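Local coordinates for 5-ketofructose reductase (Gluconobacter sp., PDB 7COK), which reduces 5-ketofructose, probably to fructose with a nicotinamide cofactor, as a member of the shikimate dehydrogenase family, at residues G12-C18 with Y40-K46; G111-S115 with G250-N254. One frame throughout, in Å; residues are numbered along the deposited sequence.

Interaction 1 (G12-C18 with Y40-K46)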
# COMPACT_ATOMS: atom_id res chain seq x y z
N GLY A 12 3.29 -4.16 -4.92
CA GLY A 12 4.15 -4.25 -3.76
C GLY A 12 4.85 -5.58 -3.67
O GLY A 12 5.06 -6.23 -4.70
N SER A 13 5.17 -5.98 -2.44
CA SER A 13 5.99 -7.16 -2.19
C SER A 13 5.61 -7.87 -0.91
O SER A 13 5.23 -7.22 0.07
CB SER A 13 7.46 -6.74 -2.14
OG SER A 13 8.32 -7.78 -1.69
N PHE A 14 5.71 -9.20 -0.94
CA PHE A 14 5.54 -10.03 0.26
C PHE A 14 6.86 -10.76 0.48
O PHE A 14 7.38 -11.43 -0.42
CB PHE A 14 4.42 -11.05 0.06
CG PHE A 14 3.10 -10.47 -0.33
CD1 PHE A 14 2.65 -9.22 0.18
CD2 PHE A 14 2.24 -11.20 -1.17
CE1 PHE A 14 1.41 -8.71 -0.18
CE2 PHE A 14 0.99 -10.67 -1.53
CZ PHE A 14 0.57 -9.45 -1.05
N SER A 15 7.42 -10.59 1.67
CA SER A 15 8.67 -11.26 2.03
C SER A 15 8.86 -11.11 3.53
O SER A 15 8.20 -10.30 4.16
CB SER A 15 9.86 -10.64 1.29
OG SER A 15 10.15 -9.35 1.76
N THR A 16 9.77 -11.90 4.09
CA THR A 16 10.24 -11.65 5.45
C THR A 16 11.67 -12.15 5.62
O THR A 16 11.95 -13.29 5.22
CB THR A 16 9.29 -12.21 6.56
OG1 THR A 16 9.70 -11.70 7.83
CG2 THR A 16 9.23 -13.73 6.62
N PRO A 17 12.57 -11.33 6.16
CA PRO A 17 12.37 -9.91 6.51
C PRO A 17 12.37 -9.03 5.25
O PRO A 17 12.85 -9.44 4.21
CB PRO A 17 13.60 -9.60 7.37
CG PRO A 17 14.65 -10.54 6.89
CD PRO A 17 13.92 -11.80 6.55
N CYS A 18 11.78 -7.84 5.35
CA CYS A 18 11.72 -6.94 4.19
C CYS A 18 12.39 -5.58 4.34
O CYS A 18 12.46 -4.82 3.37
CB CYS A 18 10.26 -6.75 3.74
SG CYS A 18 9.30 -5.67 4.81
N TYR A 40 4.38 1.20 -4.56
CA TYR A 40 4.91 -0.12 -4.28
C TYR A 40 4.92 -0.26 -2.77
O TYR A 40 5.65 0.46 -2.07
CB TYR A 40 6.32 -0.21 -4.82
CG TYR A 40 6.93 -1.61 -4.80
CD1 TYR A 40 7.53 -2.11 -3.63
CD2 TYR A 40 6.93 -2.41 -5.93
CE1 TYR A 40 8.13 -3.37 -3.62
CE2 TYR A 40 7.52 -3.67 -5.91
CZ TYR A 40 8.12 -4.13 -4.75
OH TYR A 40 8.72 -5.39 -4.73
N ILE A 41 4.14 -1.23 -2.27
CA ILE A 41 3.97 -1.45 -0.85
C ILE A 41 4.80 -2.66 -0.37
O ILE A 41 4.46 -3.81 -0.67
CB ILE A 41 2.46 -1.62 -0.48
CG1 ILE A 41 1.57 -0.50 -1.11
CG2 ILE A 41 2.28 -1.74 1.02
CD1 ILE A 41 2.01 0.93 -0.88
N ASN A 42 5.86 -2.37 0.38
CA ASN A 42 6.79 -3.40 0.86
C ASN A 42 6.29 -3.96 2.19
O ASN A 42 6.33 -3.29 3.23
CB ASN A 42 8.17 -2.74 1.04
CG ASN A 42 9.26 -3.75 1.40
OD1 ASN A 42 9.20 -4.90 1.01
ND2 ASN A 42 10.29 -3.28 2.11
N CYS A 43 5.77 -5.18 2.13
CA CYS A 43 5.10 -5.81 3.29
C CYS A 43 5.91 -6.94 3.89
O CYS A 43 6.48 -7.76 3.17
CB CYS A 43 3.76 -6.40 2.87
SG CYS A 43 2.61 -5.22 2.14
N ASP A 44 5.94 -6.98 5.22
CA ASP A 44 6.58 -8.07 5.89
C ASP A 44 5.52 -9.13 6.18
O ASP A 44 4.69 -8.96 7.07
CB ASP A 44 7.29 -7.61 7.15
CG ASP A 44 8.35 -8.55 7.57
OD1 ASP A 44 8.00 -9.65 8.02
OD2 ASP A 44 9.54 -8.21 7.44
N VAL A 45 5.56 -10.20 5.41
CA VAL A 45 4.52 -11.22 5.45
C VAL A 45 5.16 -12.52 5.90
O VAL A 45 6.11 -13.00 5.29
CB VAL A 45 3.87 -11.41 4.05
CG1 VAL A 45 2.90 -12.57 4.06
CG2 VAL A 45 3.15 -10.15 3.58
N LYS A 46 4.65 -13.09 6.99
CA LYS A 46 5.18 -14.34 7.52
C LYS A 46 4.64 -15.53 6.69
O LYS A 46 3.65 -15.42 5.96
CB LYS A 46 4.85 -14.49 9.02
CG LYS A 46 5.32 -13.31 9.90
CD LYS A 46 6.78 -12.93 9.65
CE LYS A 46 7.25 -11.77 10.52
NZ LYS A 46 6.62 -10.43 10.28
O HOH W 1 8.20 -7.50 1.06
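Asp44 reaches across to the turn that follows strand 9-15 and binds it with both carboxylate oxygens. Its CB lies 3.6 Å from Cys18 SG. CG is anti to the backbone N (chi1 -158°), which swings the carboxylate over toward Thr16 and Cys18. OD1 accepts the hydroxyl of Thr16 on its syn side, with OG1 at 2.7 Å. Lys46 NZ meets the same OD1 from the opposite face of the carboxylate plane, in a salt bridge of 2.8 Å. OD2 takes a weak bond from Cys18 N. Two bonds thus grip OD1. Asn42 closes the far end of the turn: ND2, with its partner in the amide plane, donates to Cys18 O at 2.9 Å. A water binds Ser13 OG, Ser15 OG, Asn42 OD1 and Cys43 O. The strands themselves pair in parallel, for example Ser13 N to Ile41 O at 2.9 Å. Gly12 CA sits over the centre of the Tyr40 ring, 3.8 Å from the centroid, a CH-pi contact. On the sheet face that carries Phe14 and Cys43, opposite Asn42 and Asp44, Phe14 CD1 packs on Val45 CG2. The two strands are the ends of a beta-alpha-beta unit, part of the substrate-binding domain. Helix 23-34 packs on Tyr40, whose OH bonds to Asn66. Helix 50-59 covers Phe14, and Lys46 also pairs with Glu61 of the second subunit.

Interaction 2 (G111-S115 with G250-N254)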
# COMPACT_ATOMS: atom_id res chain seq x y z
N GLY A 111 16.38 -10.52 -15.74
CA GLY A 111 17.19 -9.30 -15.63
C GLY A 111 18.53 -9.54 -16.31
O GLY A 111 18.99 -8.71 -17.08
N PHE A 112 19.13 -10.68 -16.03
CA PHE A 112 20.39 -11.06 -16.65
C PHE A 112 20.25 -11.17 -18.17
O PHE A 112 21.08 -10.64 -18.91
CB PHE A 112 20.94 -12.38 -16.08
CG PHE A 112 21.93 -13.03 -16.98
CD1 PHE A 112 23.23 -12.52 -17.08
CD2 PHE A 112 21.55 -14.08 -17.83
CE1 PHE A 112 24.16 -13.08 -17.96
CE2 PHE A 112 22.45 -14.63 -18.73
CZ PHE A 112 23.74 -14.13 -18.80
N LEU A 113 19.22 -11.89 -18.63
CA LEU A 113 18.97 -12.05 -20.05
C LEU A 113 18.80 -10.71 -20.77
O LEU A 113 19.38 -10.52 -21.83
CB LEU A 113 17.82 -13.02 -20.30
CG LEU A 113 17.69 -13.61 -21.69
CD1 LEU A 113 18.83 -14.59 -21.96
CD2 LEU A 113 16.35 -14.32 -21.88
N ALA A 114 18.06 -9.77 -20.17
CA ALA A 114 17.94 -8.43 -20.76
C ALA A 114 19.29 -7.73 -20.82
O ALA A 114 19.64 -7.14 -21.84
CB ALA A 114 16.93 -7.59 -20.00
N SER A 115 20.08 -7.79 -19.75
CA SER A 115 21.43 -7.23 -19.80
C SER A 115 22.28 -7.87 -20.91
O SER A 115 22.96 -7.17 -21.67
CB SER A 115 22.13 -7.41 -18.45
OG SER A 115 21.56 -6.55 -17.45
N GLY A 250 22.61 -3.39 -12.87
CA GLY A 250 21.84 -3.30 -14.12
C GLY A 250 20.82 -4.43 -14.23
O GLY A 250 19.72 -4.26 -14.77
N MET A 251 21.19 -5.61 -13.75
CA MET A 251 20.29 -6.77 -13.85
C MET A 251 19.07 -6.60 -12.94
O MET A 251 17.94 -6.90 -13.33
CB MET A 251 21.03 -8.05 -13.50
CG MET A 251 22.14 -8.42 -14.44
SD MET A 251 22.85 -9.99 -13.91
CE MET A 251 24.48 -9.87 -14.64
N LEU A 252 19.31 -6.12 -11.72
CA LEU A 252 18.22 -5.78 -10.82
C LEU A 252 17.29 -4.72 -11.42
O LEU A 252 16.07 -4.85 -11.34
CB LEU A 252 18.79 -5.29 -9.49
CG LEU A 252 18.97 -6.23 -8.31
CD1 LEU A 252 19.33 -5.36 -7.12
CD2 LEU A 252 17.74 -7.07 -8.02
N VAL A 253 17.87 -3.69 -12.03
CA VAL A 253 17.06 -2.68 -12.69
C VAL A 253 16.21 -3.31 -13.78
O VAL A 253 14.99 -3.07 -13.84
CB VAL A 253 17.95 -1.53 -13.21
CG1 VAL A 253 17.16 -0.58 -14.10
CG2 VAL A 253 18.54 -0.78 -12.03
N ASN A 254 16.82 -4.14 -14.61
CA ASN A 254 16.08 -4.83 -15.67
C ASN A 254 14.94 -5.68 -15.15
O ASN A 254 13.89 -5.76 -15.77
CB ASN A 254 17.00 -5.64 -16.58
CG ASN A 254 17.82 -4.77 -17.50
OD1 ASN A 254 17.37 -3.69 -17.90
ND2 ASN A 254 19.02 -5.23 -17.86
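Gly111 and Met251 bring the two helices together, with their CA atoms 4.4 Å apart. The helix axes pass at 7.7 Å and cross at 110°. Gly111 CA lies 3.4 Å from Met251 O in a CA-H...O contact. A CB on Gly111 would run into that oxygen, so the missing side chain permits so close an approach. Met251 leaves its helix with CG anti to the carbonyl carbon (chi1 -64°) and is extended beyond CG, so that it lies alongside Phe112, pointing the same way. Its CG passes Ser115 OG, and SD rests 3.8 Å from Phe112 CB. CE then meets the ring edge in plane, near CD1. SD itself lies at the ring edge, 5.4 Å from the Phe112 centroid, a Met-aromatic contact. The helix pair is consistent with the two inter-domain helices of the shikimate dehydrogenase fold. Phe112 and Met251 both touch Ala223, on strand 221-224 of the Rossmann-type sheet, and helix 134-145 packs on Phe112. Cut back to alanine, Met251 would probably leave a gap beside the Phe112 ring edge and Ser115 OG, and the ring without its sulfur neighbour. One turn further along the helix, Asn254 CB lies 3.7 Å from Gly111 O. Its amide turns toward Ser115, where ND2 gives a weak, bent bond of 2.9 Å to OG. Ala114 CB lies against the same amide, 3.8 Å from Asn254 ND2.

Interaction 1 comes first along the chain and is complete before interaction 2 opens. Their centres lie 22 Å apart, and their nearest atoms are about 10 Å apart. Interaction 1 pairs neighbouring strands at one side of the mixed sheet of the substrate-binding domain, against the second subunit. Interaction 2 lies nearer the middle of the chain. It crosses helices 110-117 and 248-264 and joins parts 135 residues apart. The first of these helices leads into the parallel, Rossmann-type sheet, and the second follows its last strand, 245-246. Interaction 1 thus belongs to a single domain, while these helices, as in relatives of the family, probably connect it with the Rossmann-type domain, placing interaction 2 at their junction.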